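Local coordinates for protein spermidine N(1)-acetyltransferase (Thermoplasma acidophilum, PDB 3K9U) that transfers an acetyl group from acetyl coenzyme A to polyamines such as spermidine, helping to protect the cell against polyamine toxicity, at residues A[76-81]-A[90-95]; A[127-132]-A[151-156]. All blocks are in the same frame, centred on the assembly; numbering follows the deposited sequence.

Contact 1: residues A[76-81]-A[90-95]; sequences GFIELK and LRLYLK. With ACO (acetyl coenzyme *a), chain G.
Glu79 and Arg91 each bury 93 Å² against the partner strand and meet as an antiparallel hydrogen-bonded pair with their side chains on one face. The guanidinium grips the carboxylate side-on: Arg91 NE lies 2.7 Å from Glu79 OE1, and Arg91 NH1 reaches Glu79 OE2 at 3.0 Å. This salt bridge is not coplanar, since the two planes stand 47° apart and both oxygens are met from above the carboxylate plane. Bends at chi2 and chi3 (54°) turn the Arg91 guanidinium back to the end of the extended Glu79 chain. Phe77, with 89 Å² buried, continues the row. Its chi1 of 60° sets CG between backbone N and carbonyl carbon and leans the ring toward residues 90-95, where CE2 of Phe77 takes Arg91 CG at the ring edge (3.9 Å). A leucine in place of Arg91 would probably leave the buried Glu79 carboxylate without its counter-charge in this pair.

Leu90 and Arg91 both face Glu79, a classic beta bulge: Glu79 O accepts Leu90 N at 2.9 Å and, weakly, Arg91 N. A bulge in this fourth strand is characteristic of the GNAT fold and is thought to help orient backbone groups to acetyl-CoA. Here Leu92 O accepts N4P of acetyl-CoA at 2.7 Å, Leu94 N donates to its O9P at 3.0 Å, and Leu92 N makes a weak bond to the acetyl oxygen O.

Beyond the hairpin, Glu53 and Tyr45 also bind the Arg91 guanidinium, and Tyr28 holds the Tyr93 hydroxyl. Helix 13-27 packs on Phe77 and Tyr93, helix 103-118 meets Ile78, Leu80 and Leu92 on the reverse face, and strand 63-70 borders 76-81 along the sheet.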
# COMPACT_ATOMS: atom_id res chain seq x y z
N GLY A 76 -4.59 12.06 -4.40
CA GLY A 76 -3.24 12.51 -4.04
C GLY A 76 -3.02 13.94 -4.51
O GLY A 76 -3.83 14.46 -5.30
N PHE A 77 -1.96 14.57 -4.03
CA PHE A 77 -1.64 15.92 -4.48
C PHE A 77 -0.19 16.26 -4.27
O PHE A 77 0.49 15.59 -3.55
CB PHE A 77 -2.50 16.94 -3.72
CG PHE A 77 -2.29 16.90 -2.22
CD1 PHE A 77 -3.02 16.02 -1.41
CD2 PHE A 77 -1.35 17.70 -1.62
CE1 PHE A 77 -2.83 15.97 -0.03
CE2 PHE A 77 -1.15 17.66 -0.24
CZ PHE A 77 -1.90 16.79 0.56
N ILE A 78 0.26 17.36 -4.88
CA ILE A 78 1.62 17.81 -4.74
C ILE A 78 1.61 19.33 -4.66
O ILE A 78 0.78 19.97 -5.30
CB ILE A 78 2.50 17.32 -5.92
CG1 ILE A 78 3.98 17.49 -5.57
CG2 ILE A 78 2.11 18.04 -7.22
CD1 ILE A 78 4.99 17.01 -6.68
N GLU A 79 2.49 19.89 -3.84
CA GLU A 79 2.64 21.33 -3.70
C GLU A 79 4.11 21.70 -3.84
O GLU A 79 4.95 21.15 -3.15
CB GLU A 79 2.11 21.82 -2.33
CG GLU A 79 2.13 23.40 -2.18
CD GLU A 79 1.57 23.93 -0.85
OE1 GLU A 79 2.08 23.54 0.25
OE2 GLU A 79 0.62 24.75 -0.89
N LEU A 80 4.41 22.64 -4.73
CA LEU A 80 5.75 23.21 -4.82
C LEU A 80 5.74 24.73 -4.93
O LEU A 80 4.86 25.27 -5.57
CB LEU A 80 6.50 22.67 -6.04
CG LEU A 80 6.46 21.19 -6.30
CD1 LEU A 80 5.34 20.90 -7.27
CD2 LEU A 80 7.82 20.77 -6.87
N LYS A 81 6.72 25.38 -4.31
CA LYS A 81 6.92 26.83 -4.42
C LYS A 81 8.21 27.14 -5.17
O LYS A 81 9.27 26.53 -4.92
CB LYS A 81 7.00 27.50 -3.04
CG LYS A 81 5.76 28.35 -2.62
CD LYS A 81 4.89 27.66 -1.53
CE LYS A 81 3.53 28.36 -1.31
NZ LYS A 81 3.07 28.38 0.14
N LEU A 90 7.10 21.04 -1.26
CA LEU A 90 6.63 21.20 0.11
C LEU A 90 5.84 20.01 0.56
O LEU A 90 5.86 19.70 1.73
CB LEU A 90 5.74 22.44 0.26
CG LEU A 90 6.39 23.79 -0.03
CD1 LEU A 90 5.28 24.85 -0.16
CD2 LEU A 90 7.43 24.17 1.05
N ARG A 91 5.15 19.36 -0.36
CA ARG A 91 4.06 18.45 -0.01
C ARG A 91 3.80 17.43 -1.13
O ARG A 91 3.61 17.82 -2.28
CB ARG A 91 2.81 19.33 0.17
CG ARG A 91 2.04 19.10 1.42
CD ARG A 91 1.69 20.36 2.19
NE ARG A 91 0.97 21.45 1.50
CZ ARG A 91 -0.25 21.91 1.81
NH1 ARG A 91 -0.73 22.97 1.16
NH2 ARG A 91 -1.04 21.33 2.72
N LEU A 92 3.75 16.15 -0.78
CA LEU A 92 3.36 15.10 -1.73
C LEU A 92 2.82 13.91 -0.99
O LEU A 92 3.56 13.18 -0.33
CB LEU A 92 4.56 14.67 -2.58
CG LEU A 92 4.41 13.53 -3.57
CD1 LEU A 92 3.29 13.82 -4.48
CD2 LEU A 92 5.70 13.33 -4.35
N TYR A 93 1.52 13.69 -1.14
CA TYR A 93 0.81 12.68 -0.38
C TYR A 93 -0.25 12.01 -1.25
O TYR A 93 -1.01 12.70 -1.92
CB TYR A 93 0.14 13.31 0.87
CG TYR A 93 1.12 13.79 1.90
CD1 TYR A 93 1.68 12.91 2.82
CD2 TYR A 93 1.53 15.12 1.94
CE1 TYR A 93 2.60 13.33 3.75
CE2 TYR A 93 2.46 15.55 2.88
CZ TYR A 93 2.97 14.66 3.79
OH TYR A 93 3.89 15.07 4.72
N LEU A 94 -0.29 10.68 -1.21
CA LEU A 94 -1.34 9.88 -1.82
C LEU A 94 -2.10 9.12 -0.73
O LEU A 94 -1.52 8.82 0.34
CB LEU A 94 -0.74 8.82 -2.73
CG LEU A 94 0.25 9.29 -3.78
CD1 LEU A 94 0.80 8.09 -4.64
CD2 LEU A 94 -0.40 10.38 -4.64
N LYS A 95 -3.34 8.74 -1.04
CA LYS A 95 -4.05 7.71 -0.28
C LYS A 95 -3.20 6.46 -0.26
O LYS A 95 -2.69 6.04 -1.30
CB LYS A 95 -5.39 7.35 -0.92
CG LYS A 95 -6.55 8.25 -0.59
CD LYS A 95 -7.92 7.63 -1.06
CE LYS A 95 -8.64 6.65 -0.04
NZ LYS A 95 -8.58 5.16 -0.36
N1A ACO G . 5.41 0.77 0.85
C2A ACO G . 6.76 0.92 0.86
N3A ACO G . 7.41 1.68 -0.04
C4A ACO G . 6.75 2.37 -0.98
C5A ACO G . 5.29 2.23 -1.02
C6A ACO G . 4.63 1.38 -0.01
N6A ACO G . 3.29 1.20 0.01
N7A ACO G . 4.87 2.98 -2.02
C8A ACO G . 5.95 3.53 -2.59
N9A ACO G . 7.08 3.20 -1.96
C1B ACO G . 8.45 3.65 -2.39
C2B ACO G . 9.44 2.51 -2.66
O2B ACO G . 10.81 2.95 -2.49
C3B ACO G . 9.21 2.16 -4.10
O3B ACO G . 10.37 1.53 -4.69
P3B ACO G . 10.40 -0.10 -4.71
O7A ACO G . 9.50 -0.42 -5.83
O8A ACO G . 9.87 -0.50 -3.33
O9A ACO G . 11.88 -0.34 -4.92
C4B ACO G . 8.78 3.47 -4.73
O4B ACO G . 8.36 4.32 -3.65
C5B ACO G . 7.65 3.33 -5.73
O5B ACO G . 7.58 4.47 -6.60
P1A ACO G . 6.16 5.11 -7.01
O1A ACO G . 5.16 4.01 -7.35
O2A ACO G . 6.37 6.21 -8.01
O3A ACO G . 5.76 5.76 -5.57
P2A ACO G . 4.28 6.32 -5.22
O4A ACO G . 3.77 5.47 -4.08
O5A ACO G . 3.46 6.51 -6.49
O6A ACO G . 4.59 7.77 -4.66
CBP ACO G . 4.92 8.63 -2.46
CCP ACO G . 5.59 7.99 -3.66
CDP ACO G . 5.97 8.95 -1.41
CEP ACO G . 4.31 9.94 -2.95
CAP ACO G . 3.82 7.72 -1.89
OAP ACO G . 4.32 6.42 -1.56
C9P ACO G . 3.14 8.29 -0.67
O9P ACO G . 2.25 9.11 -0.81
N8P ACO G . 3.57 7.87 0.49
C7P ACO G . 3.09 8.36 1.76
C6P ACO G . 3.29 9.85 1.99
C5P ACO G . 4.73 10.32 1.91
O5P ACO G . 5.65 9.71 2.42
N4P ACO G . 4.92 11.49 1.29
C3P ACO G . 6.23 12.14 1.24
C2P ACO G . 6.38 13.10 2.41
S1P ACO G . 7.81 14.12 2.27
C ACO G . 7.24 15.54 1.55
O ACO G . 6.03 15.66 1.38
CH3 ACO G . 8.19 16.65 1.15

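Contact 2: residues A[127-132]-A[151-156]; sequences VHRQNS and SDFIME. With ACO (acetyl coenzyme *a), chain G.
Ser151 O sits over the centre of one face of the His128 imidazole, 3.8 Å above its plane. The same oxygen takes an almost straight bond from Arg129 N (3.0 Å), with the donor in the carbonyl plane. Within the turn, Gln130 N approaches His128 ND1 in the ring plane at 3.0 Å, which makes ND1 an acceptor and helps fix the ring's rotation; chi1 of -164° sets CG anti to the backbone N, which presents the ring face to Ser151 O. Arg129 uses its aliphatic base instead: its CB lies over the Phe153 face, 3.9 Å from the ring centroid and 22° off the normal, a CH-pi contact displaced toward the rim.

These contacts stand where strand 122-128 of the GNAT sheet gives way to the type I turn His128-Asn131 and then helix 132-139, while strand 152-158 runs antiparallel alongside. Val127 and Phe153 form a hydrogen-bonded antiparallel pair between the strands, Phe153 N donating to Val127 O at 2.7 Å. On the same side, Val127 CG1 meets Met155 SD at 3.8 Å, and Phe135 of helix 132-139 packs on Val127, Phe153 and Met155.

Past the turn, Asn131 is the helix N-cap, its OD1 accepting from Gly134 N, while ND2 of Asn131 donates to acetyl-CoA O5P at 2.8 Å.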
# COMPACT_ATOMS: atom_id res chain seq x y z
N VAL A 127 12.34 15.78 4.08
CA VAL A 127 11.64 14.54 4.38
C VAL A 127 12.13 14.04 5.76
O VAL A 127 13.34 14.15 6.11
CB VAL A 127 11.91 13.48 3.29
CG1 VAL A 127 13.40 13.24 3.12
CG2 VAL A 127 11.16 12.14 3.59
N HIS A 128 11.20 13.55 6.56
CA HIS A 128 11.55 12.98 7.87
C HIS A 128 12.43 11.73 7.64
O HIS A 128 12.13 10.89 6.80
CB HIS A 128 10.29 12.58 8.64
CG HIS A 128 10.52 12.34 10.11
ND1 HIS A 128 11.22 11.27 10.59
CD2 HIS A 128 10.09 13.03 11.20
CE1 HIS A 128 11.26 11.31 11.91
NE2 HIS A 128 10.58 12.38 12.31
N ARG A 129 13.51 11.63 8.39
CA ARG A 129 14.47 10.53 8.26
C ARG A 129 13.89 9.15 8.53
O ARG A 129 14.41 8.19 8.01
CB ARG A 129 15.66 10.78 9.18
CG ARG A 129 15.35 10.56 10.67
CD ARG A 129 16.07 11.58 11.55
NE ARG A 129 17.50 11.34 11.68
CZ ARG A 129 18.44 12.28 11.74
NH1 ARG A 129 19.73 11.91 11.86
NH2 ARG A 129 18.14 13.58 11.65
N GLN A 130 12.83 9.02 9.33
CA GLN A 130 12.20 7.69 9.48
C GLN A 130 11.13 7.39 8.44
O GLN A 130 10.57 6.31 8.43
CB GLN A 130 11.61 7.48 10.88
CG GLN A 130 12.60 7.65 12.02
CD GLN A 130 11.88 7.56 13.34
OE1 GLN A 130 11.86 8.51 14.12
NE2 GLN A 130 11.24 6.41 13.58
N ASN A 131 10.81 8.34 7.58
CA ASN A 131 9.83 8.07 6.54
C ASN A 131 10.59 7.40 5.40
O ASN A 131 11.00 8.02 4.41
CB ASN A 131 9.10 9.33 6.10
CG ASN A 131 8.12 9.07 4.97
OD1 ASN A 131 7.89 7.92 4.60
ND2 ASN A 131 7.55 10.16 4.38
N SER A 132 10.76 6.11 5.58
CA SER A 132 11.45 5.23 4.62
C SER A 132 10.75 5.22 3.25
O SER A 132 11.40 5.14 2.20
CB SER A 132 11.47 3.82 5.22
OG SER A 132 12.46 3.05 4.63
N SER A 151 14.87 16.46 12.82
CA SER A 151 14.55 15.08 12.42
C SER A 151 14.41 14.87 10.90
O SER A 151 14.16 13.76 10.46
CB SER A 151 13.30 14.61 13.15
OG SER A 151 12.22 15.44 12.82
N ASP A 152 14.58 15.91 10.10
CA ASP A 152 14.54 15.80 8.65
C ASP A 152 15.89 15.67 7.95
O ASP A 152 16.93 16.15 8.43
CB ASP A 152 13.92 17.05 8.06
CG ASP A 152 12.51 17.31 8.53
OD1 ASP A 152 11.83 16.38 9.01
OD2 ASP A 152 12.09 18.48 8.39
N PHE A 153 15.84 15.07 6.77
CA PHE A 153 16.91 15.15 5.79
C PHE A 153 16.54 16.19 4.73
O PHE A 153 15.41 16.21 4.22
CB PHE A 153 17.07 13.82 5.05
CG PHE A 153 17.70 12.73 5.84
CD1 PHE A 153 17.26 11.43 5.69
CD2 PHE A 153 18.77 12.97 6.66
CE1 PHE A 153 17.85 10.39 6.38
CE2 PHE A 153 19.34 11.94 7.37
CZ PHE A 153 18.88 10.65 7.23
N ILE A 154 17.52 16.99 4.33
CA ILE A 154 17.32 17.95 3.27
C ILE A 154 17.84 17.31 1.99
O ILE A 154 18.99 16.88 1.93
CB ILE A 154 18.07 19.29 3.56
CG1 ILE A 154 17.51 19.97 4.82
CG2 ILE A 154 18.01 20.25 2.35
CD1 ILE A 154 18.36 21.14 5.34
N MET A 155 17.00 17.20 0.97
CA MET A 155 17.43 16.60 -0.29
C MET A 155 17.36 17.60 -1.44
O MET A 155 16.55 18.51 -1.41
CB MET A 155 16.59 15.37 -0.63
CG MET A 155 16.56 14.33 0.46
SD MET A 155 15.58 12.87 0.07
CE MET A 155 16.70 11.94 -1.00
N GLU A 156 18.22 17.41 -2.43
CA GLU A 156 18.28 18.26 -3.59
C GLU A 156 18.43 17.43 -4.84
O GLU A 156 19.04 16.37 -4.83
CB GLU A 156 19.46 19.27 -3.50
CG GLU A 156 19.33 20.23 -2.30
CD GLU A 156 20.43 21.31 -2.19
OE1 GLU A 156 21.02 21.75 -3.22
OE2 GLU A 156 20.70 21.73 -1.04
N1A ACO G . 5.41 0.77 0.85
C2A ACO G . 6.76 0.92 0.86
N3A ACO G . 7.41 1.68 -0.04
C4A ACO G . 6.75 2.37 -0.98
C5A ACO G . 5.29 2.23 -1.02
C6A ACO G . 4.63 1.38 -0.01
N6A ACO G . 3.29 1.20 0.01
N7A ACO G . 4.87 2.98 -2.02
C8A ACO G . 5.95 3.53 -2.59
N9A ACO G . 7.08 3.20 -1.96
C1B ACO G . 8.45 3.65 -2.39
C2B ACO G . 9.44 2.51 -2.66
O2B ACO G . 10.81 2.95 -2.49
C3B ACO G . 9.21 2.16 -4.10
O3B ACO G . 10.37 1.53 -4.69
P3B ACO G . 10.40 -0.10 -4.71
O7A ACO G . 9.50 -0.42 -5.83
O8A ACO G . 9.87 -0.50 -3.33
O9A ACO G . 11.88 -0.34 -4.92
C4B ACO G . 8.78 3.47 -4.73
O4B ACO G . 8.36 4.32 -3.65
C5B ACO G . 7.65 3.33 -5.73
O5B ACO G . 7.58 4.47 -6.60
P1A ACO G . 6.16 5.11 -7.01
O1A ACO G . 5.16 4.01 -7.35
O2A ACO G . 6.37 6.21 -8.01
O3A ACO G . 5.76 5.76 -5.57
P2A ACO G . 4.28 6.32 -5.22
O4A ACO G . 3.77 5.47 -4.08
O5A ACO G . 3.46 6.51 -6.49
O6A ACO G . 4.59 7.77 -4.66
CBP ACO G . 4.92 8.63 -2.46
CCP ACO G . 5.59 7.99 -3.66
CDP ACO G . 5.97 8.95 -1.41
CEP ACO G . 4.31 9.94 -2.95
CAP ACO G . 3.82 7.72 -1.89
OAP ACO G . 4.32 6.42 -1.56
C9P ACO G . 3.14 8.29 -0.67
O9P ACO G . 2.25 9.11 -0.81
N8P ACO G . 3.57 7.87 0.49
C7P ACO G . 3.09 8.36 1.76
C6P ACO G . 3.29 9.85 1.99
C5P ACO G . 4.73 10.32 1.91
O5P ACO G . 5.65 9.71 2.42
N4P ACO G . 4.92 11.49 1.29
C3P ACO G . 6.23 12.14 1.24
C2P ACO G . 6.38 13.10 2.41
S1P ACO G . 7.81 14.12 2.27
C ACO G . 7.24 15.54 1.55
O ACO G . 6.03 15.66 1.38
CH3 ACO G . 8.19 16.65 1.15

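In the fold
Contacts 1 and 2 never touch: their centres are 15 Å apart and their nearest atoms about 6 Å. They join through the sheet and the cofactor, since strands 86-94 and 122-128 are parallel neighbours, and acetyl-CoA is held by residues of the first and by the turn that follows the second. Residues 90-95 hold the pantetheine arm with backbone groups, 127-132 with a side chain. Both contacts also approach Tyr138, probably the proton donor: the side chains of Leu92 in contact 1 and Met155 in contact 2 each lie about 4 Å from that of Tyr138. Elsewhere, His100, Lys102, Gly104, Ser136 and Lys140 add further hydrogen bonds to the coenzyme.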